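Local coordinates for protein endo-beta-mannanase (Rhizomucor miehei, PDB 4QP0) that probably hydrolyses internal beta-1,4-mannosidic linkages in mannans, galactomannans and glucomannans as a secreted glycoside hydrolase of family 5, at residues 64-69 with 84-89; 55-60 with 104-109; 270-275 with 307-312. One frame throughout, in Å; residues are numbered along the deposited sequence.

Interaction 1 of 3, residues 64-69 with 84-89; sequences VWFQQW and TGLGRI
F66 lies against the turn that leads into helix 87-98 of this TIM barrel, with L86 over one face of its ring and I89 meeting it obliquely. L86 CD2 stands 4.1 Å from the ring centroid and 16° off the ring normal, which meets the geometry of a CH-pi contact, although the methyl is offset toward the rim. F66 CG is anti to its own carbonyl carbon (chi1 -57°), and this swings the ring toward the 84-89 turn. There F66 CZ packs on I89 CD1 at 3.7 Å, while F66 CE1 comes within 3.4 Å of the backbone G85 O. Y145 of helix 136-151 also packs on F66.

V64 and R88 form a second crossing of side chains. V64 CG2 touches R88 NE at 3.4 Å, set obliquely to the guanidinium, and both valine methyls lie 3.8 Å from R88 CD. The polar end of R88 is held elsewhere: NE bonds to D83 O and NH1 to S32 O. Between these two side-chain contacts the backbones are tied by W65 N donating to T84 O at 3.0 Å, with an N-H...O angle of 145°.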
loop_
_atom_site.group_PDB
_atom_site.type_symbol
_atom_site.label_atom_id
_atom_site.label_comp_id
_atom_site.label_asym_id
_atom_site.label_seq_id
_atom_site.Cartn_x
_atom_site.Cartn_y
_atom_site.Cartn_z
ATOM N N VAL A 64 13.982 -4.507 -14.906
ATOM C CA VAL A 64 14.032 -3.704 -13.683
ATOM C C VAL A 64 14.041 -4.651 -12.492
ATOM O O VAL A 64 13.195 -5.536 -12.392
ATOM C CB VAL A 64 12.829 -2.729 -13.582
ATOM C CG1 VAL A 64 12.887 -1.899 -12.310
ATOM C CG2 VAL A 64 12.781 -1.809 -14.795
ATOM N N TRP A 65 15.017 -4.490 -11.606
ATOM C CA TRP A 65 15.018 -5.224 -10.342
ATOM C C TRP A 65 15.610 -4.386 -9.254
ATOM O O TRP A 65 16.517 -3.592 -9.508
ATOM C CB TRP A 65 15.749 -6.557 -10.463
ATOM C CG TRP A 65 17.231 -6.457 -10.756
ATOM C CD1 TRP A 65 17.844 -6.291 -12.001
ATOM C CD2 TRP A 65 18.348 -6.539 -9.794
ATOM N NE1 TRP A 65 19.214 -6.260 -11.878
ATOM C CE2 TRP A 65 19.583 -6.405 -10.585
ATOM C CE3 TRP A 65 18.445 -6.700 -8.419
ATOM C CZ2 TRP A 65 20.841 -6.435 -9.997
ATOM C CZ3 TRP A 65 19.719 -6.730 -7.838
ATOM C CH2 TRP A 65 20.887 -6.601 -8.610
ATOM N N PHE A 66 15.083 -4.529 -8.038
ATOM C CA PHE A 66 15.650 -3.845 -6.870
ATOM C C PHE A 66 16.408 -4.803 -5.955
ATOM O O PHE A 66 17.387 -4.408 -5.329
ATOM C CB PHE A 66 14.588 -3.066 -6.073
ATOM C CG PHE A 66 13.841 -2.036 -6.884
ATOM C CD1 PHE A 66 14.431 -1.410 -7.976
ATOM C CD2 PHE A 66 12.542 -1.670 -6.531
ATOM C CE1 PHE A 66 13.729 -0.463 -8.714
ATOM C CE2 PHE A 66 11.839 -0.726 -7.269
ATOM C CZ PHE A 66 12.437 -0.119 -8.359
ATOM N N GLN A 67 15.930 -6.044 -5.866
ATOM C CA GLN A 67 16.616 -7.106 -5.122
ATOM C C GLN A 67 16.712 -8.369 -5.960
ATOM O O GLN A 67 15.944 -8.561 -6.904
ATOM C CB GLN A 67 15.877 -7.455 -3.838
ATOM C CG GLN A 67 16.159 -6.564 -2.654
ATOM C CD GLN A 67 15.115 -6.741 -1.566
ATOM O OE1 GLN A 67 13.920 -6.496 -1.780
ATOM N NE2 GLN A 67 15.559 -7.161 -0.393
ATOM N N GLN A 68 17.643 -9.238 -5.582
ATOM C CA GLN A 68 17.961 -10.433 -6.348
ATOM C C GLN A 68 18.944 -11.294 -5.562
ATOM O O GLN A 68 19.797 -10.781 -4.836
ATOM C CB GLN A 68 18.517 -10.030 -7.720
ATOM C CG GLN A 68 19.553 -10.944 -8.346
ATOM C CD GLN A 68 20.106 -10.369 -9.638
ATOM O OE1 GLN A 68 19.353 -10.024 -10.555
ATOM N NE2 GLN A 68 21.428 -10.263 -9.716
ATOM N N TRP A 69 18.798 -12.608 -5.696
ATOM C CA TRP A 69 19.682 -13.543 -5.033
ATOM C C TRP A 69 20.912 -13.776 -5.852
ATOM O O TRP A 69 20.838 -13.986 -7.065
ATOM C CB TRP A 69 18.974 -14.858 -4.784
ATOM C CG TRP A 69 19.805 -15.795 -3.953
ATOM C CD1 TRP A 69 20.518 -16.911 -4.383
ATOM C CD2 TRP A 69 20.066 -15.709 -2.510
ATOM N NE1 TRP A 69 21.168 -17.516 -3.333
ATOM C CE2 TRP A 69 20.943 -16.846 -2.183
ATOM C CE3 TRP A 69 19.667 -14.849 -1.492
ATOM C CZ2 TRP A 69 21.384 -17.086 -0.889
ATOM C CZ3 TRP A 69 20.121 -15.100 -0.192
ATOM C CH2 TRP A 69 20.959 -16.190 0.101
ATOM N N THR A 84 18.149 0.520 -14.238
ATOM C CA THR A 84 17.560 -0.789 -13.975
ATOM C C THR A 84 17.086 -0.910 -12.526
ATOM O O THR A 84 16.283 -1.787 -12.205
ATOM C CB THR A 84 18.522 -1.954 -14.321
ATOM O OG1 THR A 84 19.624 -1.959 -13.411
ATOM C CG2 THR A 84 19.035 -1.845 -15.763
ATOM N N GLY A 85 17.564 -0.013 -11.663
ATOM C CA GLY A 85 17.257 -0.087 -10.237
ATOM C C GLY A 85 16.636 1.134 -9.586
ATOM O O GLY A 85 15.796 1.828 -10.181
ATOM N N LEU A 86 17.077 1.387 -8.352
ATOM C CA LEU A 86 16.495 2.384 -7.449
ATOM C C LEU A 86 16.527 3.817 -7.956
ATOM O O LEU A 86 15.778 4.663 -7.464
ATOM C CB LEU A 86 17.157 2.295 -6.070
ATOM C CG LEU A 86 16.789 1.038 -5.273
ATOM C CD1 LEU A 86 17.668 0.877 -4.041
ATOM C CD2 LEU A 86 15.309 1.041 -4.898
ATOM N N GLY A 87 17.388 4.083 -8.937
ATOM C CA GLY A 87 17.426 5.376 -9.608
ATOM C C GLY A 87 16.096 5.684 -10.277
ATOM O O GLY A 87 15.724 6.857 -10.437
ATOM N N ARG A 88 15.382 4.624 -10.670
ATOM C CA ARG A 88 14.007 4.738 -11.158
ATOM C C ARG A 88 13.072 5.299 -10.076
ATOM O O ARG A 88 12.134 6.054 -10.376
ATOM C CB ARG A 88 13.485 3.385 -11.647
ATOM C CG ARG A 88 13.989 2.956 -13.020
ATOM C CD ARG A 88 13.251 1.713 -13.496
ATOM N NE ARG A 88 13.409 1.489 -14.928
ATOM C CZ ARG A 88 12.577 1.942 -15.867
ATOM N NH1 ARG A 88 11.499 2.654 -15.544
ATOM N NH2 ARG A 88 12.824 1.677 -17.144
ATOM N N ILE A 89 13.322 4.925 -8.822
ATOM C CA ILE A 89 12.542 5.459 -7.706
ATOM C C ILE A 89 12.882 6.938 -7.511
ATOM O O ILE A 89 11.974 7.763 -7.361
ATOM C CB ILE A 89 12.730 4.642 -6.408
ATOM C CG1 ILE A 89 12.306 3.186 -6.616
ATOM C CG2 ILE A 89 11.948 5.254 -5.252
ATOM C CD1 ILE A 89 10.873 2.985 -7.081
#

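Interaction 2 of 3, residues 55-60 with 104-109; sequences WLFNLG and IFTLNN
F57 lays its ring over the backbone of N108 and N109, with N109 N above the ring centre and N108 O over the same face, 3.5 Å from F57 CE2. Its CG sits between the backbone N and the carbonyl carbon (chi1 60°), and this torsion folds the ring back across the chain leaving strand 102-106. N109 CB closes in off the CE1-CZ side of the ring, 3.2 Å from F57 CE1 and on the same side of its plane as N109 N, whereas T106 O lies at the ring edge, in plane, 3.3 Å from F57 CD2. The ring and the N109 amide are inclined by 44°, so they are not stacked.

This is where two neighbouring parallel strands of the TIM barrel, 51-55 and 102-106, run out into loops. W55 pairs with T106 in a parallel bridge, and L56 N donates to T106 O at 2.8 Å, in the carbonyl plane. W55 and T106 project side by side from one face of the sheet, the indole edge meeting T106 OG1 at 3.8 Å from W55 CZ3. L56 points the other way, and its CD1 sits over the F105 ring, 3.6 Å from the centroid and 22° off the normal, a CH-pi contact.

The buried polar groups have outside partners: T106 OG1 bonds to E171 OE1 and N109 OD1 to N174 ND2, while N109 ND2 reaches D113 O. The F57 ring and these bonds should restrict rotation of N109, consistent with ordering the C-terminal strand ends, where TIM-barrel enzymes carry their active site.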
loop_
_atom_site.group_PDB
_atom_site.type_symbol
_atom_site.label_atom_id
_atom_site.label_comp_id
_atom_site.label_asym_id
_atom_site.label_seq_id
_atom_site.Cartn_x
_atom_site.Cartn_y
_atom_site.Cartn_z
ATOM N N TRP A 55 4.496 0.556 -5.642
ATOM C CA TRP A 55 5.469 -0.476 -5.272
ATOM C C TRP A 55 6.870 0.057 -5.122
ATOM O O TRP A 55 7.360 0.759 -6.015
ATOM C CB TRP A 55 5.484 -1.548 -6.363
ATOM C CG TRP A 55 4.329 -2.533 -6.372
ATOM C CD1 TRP A 55 4.155 -3.617 -7.234
ATOM C CD2 TRP A 55 3.164 -2.587 -5.463
ATOM N NE1 TRP A 55 3.005 -4.302 -6.943
ATOM C CE2 TRP A 55 2.367 -3.747 -5.890
ATOM C CE3 TRP A 55 2.724 -1.826 -4.378
ATOM C CZ2 TRP A 55 1.175 -4.095 -5.260
ATOM C CZ3 TRP A 55 1.522 -2.188 -3.751
ATOM C CH2 TRP A 55 0.766 -3.298 -4.185
ATOM N N LEU A 56 7.527 -0.278 -4.006
ATOM C CA LEU A 56 8.967 -0.017 -3.825
ATOM C C LEU A 56 9.692 -1.308 -3.440
ATOM O O LEU A 56 10.540 -1.330 -2.544
ATOM C CB LEU A 56 9.238 1.077 -2.785
ATOM C CG LEU A 56 10.391 2.060 -3.086
ATOM C CD1 LEU A 56 10.709 2.937 -1.886
ATOM C CD2 LEU A 56 11.663 1.369 -3.560
ATOM N N PHE A 57 9.320 -2.379 -4.127
ATOM C CA PHE A 57 9.945 -3.686 -4.016
ATOM C C PHE A 57 9.945 -4.253 -5.430
ATOM O O PHE A 57 9.075 -3.902 -6.240
ATOM C CB PHE A 57 9.140 -4.600 -3.081
ATOM C CG PHE A 57 7.725 -4.849 -3.544
ATOM C CD1 PHE A 57 7.415 -5.966 -4.315
ATOM C CD2 PHE A 57 6.701 -3.956 -3.219
ATOM C CE1 PHE A 57 6.122 -6.183 -4.754
ATOM C CE2 PHE A 57 5.405 -4.171 -3.654
ATOM C CZ PHE A 57 5.117 -5.278 -4.428
ATOM N N ASN A 58 10.925 -5.094 -5.740
ATOM C CA ASN A 58 11.003 -5.725 -7.057
ATOM C C ASN A 58 12.129 -6.744 -7.051
ATOM O O ASN A 58 13.272 -6.421 -7.356
ATOM C CB ASN A 58 11.199 -4.686 -8.177
ATOM C CG ASN A 58 10.924 -5.251 -9.559
ATOM O OD1 ASN A 58 11.230 -6.412 -9.840
ATOM N ND2 ASN A 58 10.345 -4.427 -10.440
ATOM N N LEU A 59 11.787 -7.976 -6.695
ATOM C CA LEU A 59 12.772 -9.036 -6.508
ATOM C C LEU A 59 12.762 -10.011 -7.687
ATOM O O LEU A 59 11.730 -10.626 -7.990
ATOM C CB LEU A 59 12.518 -9.777 -5.195
ATOM C CG LEU A 59 12.610 -9.008 -3.874
ATOM C CD1 LEU A 59 11.237 -8.571 -3.372
ATOM C CD2 LEU A 59 13.305 -9.884 -2.835
ATOM N N GLY A 60 13.912 -10.147 -8.349
ATOM C CA GLY A 60 14.018 -10.988 -9.547
ATOM C C GLY A 60 15.192 -10.644 -10.449
ATOM O O GLY A 60 16.222 -10.134 -9.982
ATOM N N ILE A 104 2.992 6.894 -1.241
ATOM C CA ILE A 104 2.960 5.812 -0.251
ATOM C C ILE A 104 3.729 4.620 -0.823
ATOM O O ILE A 104 3.261 3.961 -1.747
ATOM C CB ILE A 104 1.516 5.393 0.130
ATOM C CG1 ILE A 104 0.747 6.561 0.772
ATOM C CG2 ILE A 104 1.532 4.227 1.093
ATOM C CD1 ILE A 104 -0.717 6.275 1.034
ATOM N N PHE A 105 4.916 4.366 -0.289
ATOM C CA PHE A 105 5.774 3.299 -0.801
ATOM C C PHE A 105 5.553 2.010 -0.036
ATOM O O PHE A 105 5.676 1.980 1.191
ATOM C CB PHE A 105 7.255 3.691 -0.716
ATOM C CG PHE A 105 7.734 4.579 -1.845
ATOM C CD1 PHE A 105 7.514 4.233 -3.180
ATOM C CD2 PHE A 105 8.449 5.742 -1.573
ATOM C CE1 PHE A 105 7.967 5.051 -4.212
ATOM C CE2 PHE A 105 8.904 6.559 -2.603
ATOM C CZ PHE A 105 8.664 6.211 -3.920
ATOM N N THR A 106 5.225 0.945 -0.759
ATOM C CA THR A 106 5.045 -0.373 -0.155
ATOM C C THR A 106 6.343 -1.157 -0.340
ATOM O O THR A 106 6.879 -1.232 -1.445
ATOM C CB THR A 106 3.838 -1.106 -0.779
ATOM O OG1 THR A 106 2.689 -0.244 -0.751
ATOM C CG2 THR A 106 3.508 -2.384 -0.019
ATOM N N LEU A 107 6.857 -1.733 0.742
ATOM C CA LEU A 107 8.239 -2.233 0.739
ATOM C C LEU A 107 8.418 -3.718 0.425
ATOM O O LEU A 107 9.549 -4.202 0.283
ATOM C CB LEU A 107 8.923 -1.885 2.063
ATOM C CG LEU A 107 9.258 -0.410 2.287
ATOM C CD1 LEU A 107 9.516 -0.145 3.757
ATOM C CD2 LEU A 107 10.442 0.041 1.440
ATOM N N ASN A 108 7.304 -4.432 0.316
ATOM C CA ASN A 108 7.298 -5.870 0.068
ATOM C C ASN A 108 5.892 -6.264 -0.378
ATOM O O ASN A 108 4.986 -5.421 -0.387
ATOM C CB ASN A 108 7.698 -6.631 1.338
ATOM C CG ASN A 108 8.421 -7.934 1.048
ATOM O OD1 ASN A 108 8.169 -8.596 0.040
ATOM N ND2 ASN A 108 9.324 -8.316 1.948
ATOM N N ASN A 109 5.713 -7.527 -0.757
ATOM C CA ASN A 109 4.423 -8.027 -1.234
ATOM C C ASN A 109 4.158 -9.432 -0.700
ATOM O O ASN A 109 5.079 -10.254 -0.634
ATOM C CB ASN A 109 4.407 -8.042 -2.768
ATOM C CG ASN A 109 3.025 -8.287 -3.346
ATOM O OD1 ASN A 109 2.019 -8.153 -2.659
ATOM N ND2 ASN A 109 2.975 -8.646 -4.623
#

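Interaction 3 of 3, residues 270-275 with 307-312; sequences WSVQWI and PVWQGT
V308 O is gripped twice from within its own helix, by T312 N and by T312 OG1, each at 3.0 Å. The two donors reach it from opposite faces of the carbonyl plane, the hydroxyl tilted 35° out of that plane. With OG1 anti to the carbonyl carbon of T312 (chi1 -55°), the hydroxyl reaches back to V308 O and the other branch, CG2, is left facing the neighbouring helix. There T312 CG2 packs on I275 CG2 at 3.8 Å, while V272 CG1 packs against T312 OG1 at 3.7 Å, a van der Waals contact.

The two segments belong to helices 270-284 and 299-315, successive outer helices of the TIM barrel. Their local axes run nearly parallel, at 23° and 9.6 Å apart, and no hydrogen bond joins them, so the contact is made by side-chain packing. V272 also meets V308 at about a right angle, with V272 CG2 3.8 Å from V308 CG1.

W309 fills the inner part of the interface, where L257 of strand 253-257 also packs on it. I275 crosses W309 at about a right angle and places CD1 against W309 CB at 3.8 Å. S271 approaches the indole obliquely, its CB lying 3.5 Å from W309 NE1. L257 touches S271 and I275 as well.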
loop_
_atom_site.group_PDB
_atom_site.type_symbol
_atom_site.label_atom_id
_atom_site.label_comp_id
_atom_site.label_asym_id
_atom_site.label_seq_id
_atom_site.Cartn_x
_atom_site.Cartn_y
_atom_site.Cartn_z
ATOM N N TRP A 270 -22.753 -5.571 1.970
ATOM C CA TRP A 270 -21.525 -6.002 2.656
ATOM C C TRP A 270 -20.409 -5.002 2.543
ATOM O O TRP A 270 -19.674 -4.775 3.508
ATOM C CB TRP A 270 -21.067 -7.362 2.137
ATOM C CG TRP A 270 -19.947 -7.992 2.940
ATOM C CD1 TRP A 270 -20.059 -8.921 3.976
ATOM C CD2 TRP A 270 -18.499 -7.767 2.786
ATOM N NE1 TRP A 270 -18.819 -9.272 4.459
ATOM C CE2 TRP A 270 -17.841 -8.620 3.793
ATOM C CE3 TRP A 270 -17.714 -6.979 1.951
ATOM C CZ2 TRP A 270 -16.461 -8.661 3.935
ATOM C CZ3 TRP A 270 -16.319 -7.028 2.105
ATOM C CH2 TRP A 270 -15.711 -7.848 3.076
ATOM N N SER A 271 -20.291 -4.387 1.368
ATOM C CA SER A 271 -19.201 -3.472 1.070
ATOM C C SER A 271 -19.342 -2.147 1.804
ATOM O O SER A 271 -18.366 -1.640 2.354
ATOM C CB SER A 271 -19.089 -3.237 -0.441
ATOM O OG SER A 271 -18.579 -4.386 -1.101
ATOM N N VAL A 272 -20.550 -1.586 1.800
ATOM C CA VAL A 272 -20.824 -0.390 2.570
ATOM C C VAL A 272 -20.581 -0.681 4.044
ATOM O O VAL A 272 -19.927 0.092 4.734
ATOM C CB VAL A 272 -22.268 0.099 2.381
ATOM C CG1 VAL A 272 -22.586 1.200 3.379
ATOM C CG2 VAL A 272 -22.489 0.590 0.959
ATOM N N GLN A 273 -21.114 -1.794 4.530
ATOM C CA GLN A 273 -20.871 -2.206 5.919
ATOM C C GLN A 273 -19.375 -2.350 6.226
ATOM O O GLN A 273 -18.940 -2.051 7.333
ATOM C CB GLN A 273 -21.620 -3.502 6.254
ATOM C CG GLN A 273 -21.511 -3.926 7.711
ATOM C CD GLN A 273 -22.473 -3.165 8.604
ATOM O OE1 GLN A 273 -23.673 -3.427 8.587
ATOM N NE2 GLN A 273 -21.949 -2.239 9.406
ATOM N N TRP A 274 -18.601 -2.786 5.238
ATOM C CA TRP A 274 -17.154 -2.983 5.382
ATOM C C TRP A 274 -16.418 -1.687 5.622
ATOM O O TRP A 274 -15.518 -1.626 6.480
ATOM C CB TRP A 274 -16.632 -3.667 4.124
ATOM C CG TRP A 274 -15.157 -3.999 4.082
ATOM C CD1 TRP A 274 -14.205 -3.491 3.207
ATOM C CD2 TRP A 274 -14.430 -4.972 4.909
ATOM N NE1 TRP A 274 -12.974 -4.054 3.438
ATOM C CE2 TRP A 274 -13.035 -4.943 4.445
ATOM C CE3 TRP A 274 -14.773 -5.820 5.947
ATOM C CZ2 TRP A 274 -12.048 -5.742 5.017
ATOM C CZ3 TRP A 274 -13.767 -6.626 6.515
ATOM C CH2 TRP A 274 -12.439 -6.579 6.060
ATOM N N ILE A 275 -16.793 -0.647 4.868
ATOM C CA ILE A 275 -16.223 0.696 5.022
ATOM C C ILE A 275 -16.597 1.264 6.393
ATOM O O ILE A 275 -15.721 1.632 7.178
ATOM C CB ILE A 275 -16.692 1.665 3.897
ATOM C CG1 ILE A 275 -16.215 1.179 2.526
ATOM C CG2 ILE A 275 -16.201 3.090 4.149
ATOM C CD1 ILE A 275 -17.087 1.627 1.374
ATOM N N PRO A 307 -19.887 5.687 -6.415
ATOM C CA PRO A 307 -20.550 6.813 -5.740
ATOM C C PRO A 307 -21.127 6.434 -4.378
ATOM O O PRO A 307 -21.102 7.245 -3.444
ATOM C CB PRO A 307 -21.673 7.203 -6.710
ATOM C CG PRO A 307 -21.170 6.776 -8.042
ATOM C CD PRO A 307 -20.401 5.507 -7.786
ATOM N N VAL A 308 -21.624 5.204 -4.271
ATOM C CA VAL A 308 -22.163 4.696 -3.018
ATOM C C VAL A 308 -21.050 4.586 -1.980
ATOM O O VAL A 308 -21.183 5.115 -0.872
ATOM C CB VAL A 308 -22.874 3.330 -3.205
ATOM C CG1 VAL A 308 -23.511 2.860 -1.901
ATOM C CG2 VAL A 308 -23.931 3.424 -4.302
ATOM N N TRP A 309 -19.954 3.923 -2.356
ATOM C CA TRP A 309 -18.821 3.690 -1.457
ATOM C C TRP A 309 -18.169 4.974 -1.041
ATOM O O TRP A 309 -17.746 5.124 0.107
ATOM C CB TRP A 309 -17.753 2.825 -2.118
ATOM C CG TRP A 309 -18.148 1.409 -2.466
ATOM C CD1 TRP A 309 -19.341 0.743 -2.184
ATOM C CD2 TRP A 309 -17.313 0.413 -3.147
ATOM N NE1 TRP A 309 -19.303 -0.550 -2.649
ATOM C CE2 TRP A 309 -18.117 -0.808 -3.236
ATOM C CE3 TRP A 309 -16.023 0.416 -3.680
ATOM C CZ2 TRP A 309 -17.632 -1.959 -3.838
ATOM C CZ3 TRP A 309 -15.550 -0.749 -4.283
ATOM C CH2 TRP A 309 -16.331 -1.908 -4.350
ATOM N N GLN A 310 -18.062 5.900 -1.990
ATOM C CA GLN A 310 -17.400 7.169 -1.754
ATOM C C GLN A 310 -18.238 8.062 -0.826
ATOM O O GLN A 310 -17.700 8.673 0.106
ATOM C CB GLN A 310 -17.053 7.839 -3.094
ATOM C CG GLN A 310 -15.873 7.158 -3.797
ATOM C CD GLN A 310 -15.654 7.600 -5.239
ATOM O OE1 GLN A 310 -16.427 8.385 -5.797
ATOM N NE2 GLN A 310 -14.595 7.083 -5.853
ATOM N N GLY A 311 -19.551 8.104 -1.069
ATOM C CA GLY A 311 -20.509 8.744 -0.168
ATOM C C GLY A 311 -20.486 8.200 1.251
ATOM O O GLY A 311 -20.687 8.944 2.205
ATOM N N THR A 312 -20.236 6.899 1.391
ATOM C CA THR A 312 -20.021 6.281 2.709
ATOM C C THR A 312 -18.762 6.829 3.380
ATOM O O THR A 312 -18.798 7.192 4.554
ATOM C CB THR A 312 -19.936 4.741 2.620
ATOM O OG1 THR A 312 -21.114 4.245 1.974
ATOM C CG2 THR A 312 -19.817 4.109 4.007
#

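Overall arrangement
All three contacts belong to the one TIM-barrel domain of this family 5 enzyme. Interaction 1 is nested along the sequence inside the loop closed by interaction 2; interaction 3 follows both in series. The centres of interactions 1 and 2 lie about 10 Å apart and the two touch, F66 N probably bonding to N58 O and G60 N to Q67 O, so they build one continuous region at the loop end of neighbouring strands. Helix 87-98 leads directly into strand 102-106. Interaction 3 packs outer helices across the chain's centre from interaction 1, its centre about 37 Å from that of interaction 1 and about 28 Å from that of interaction 2.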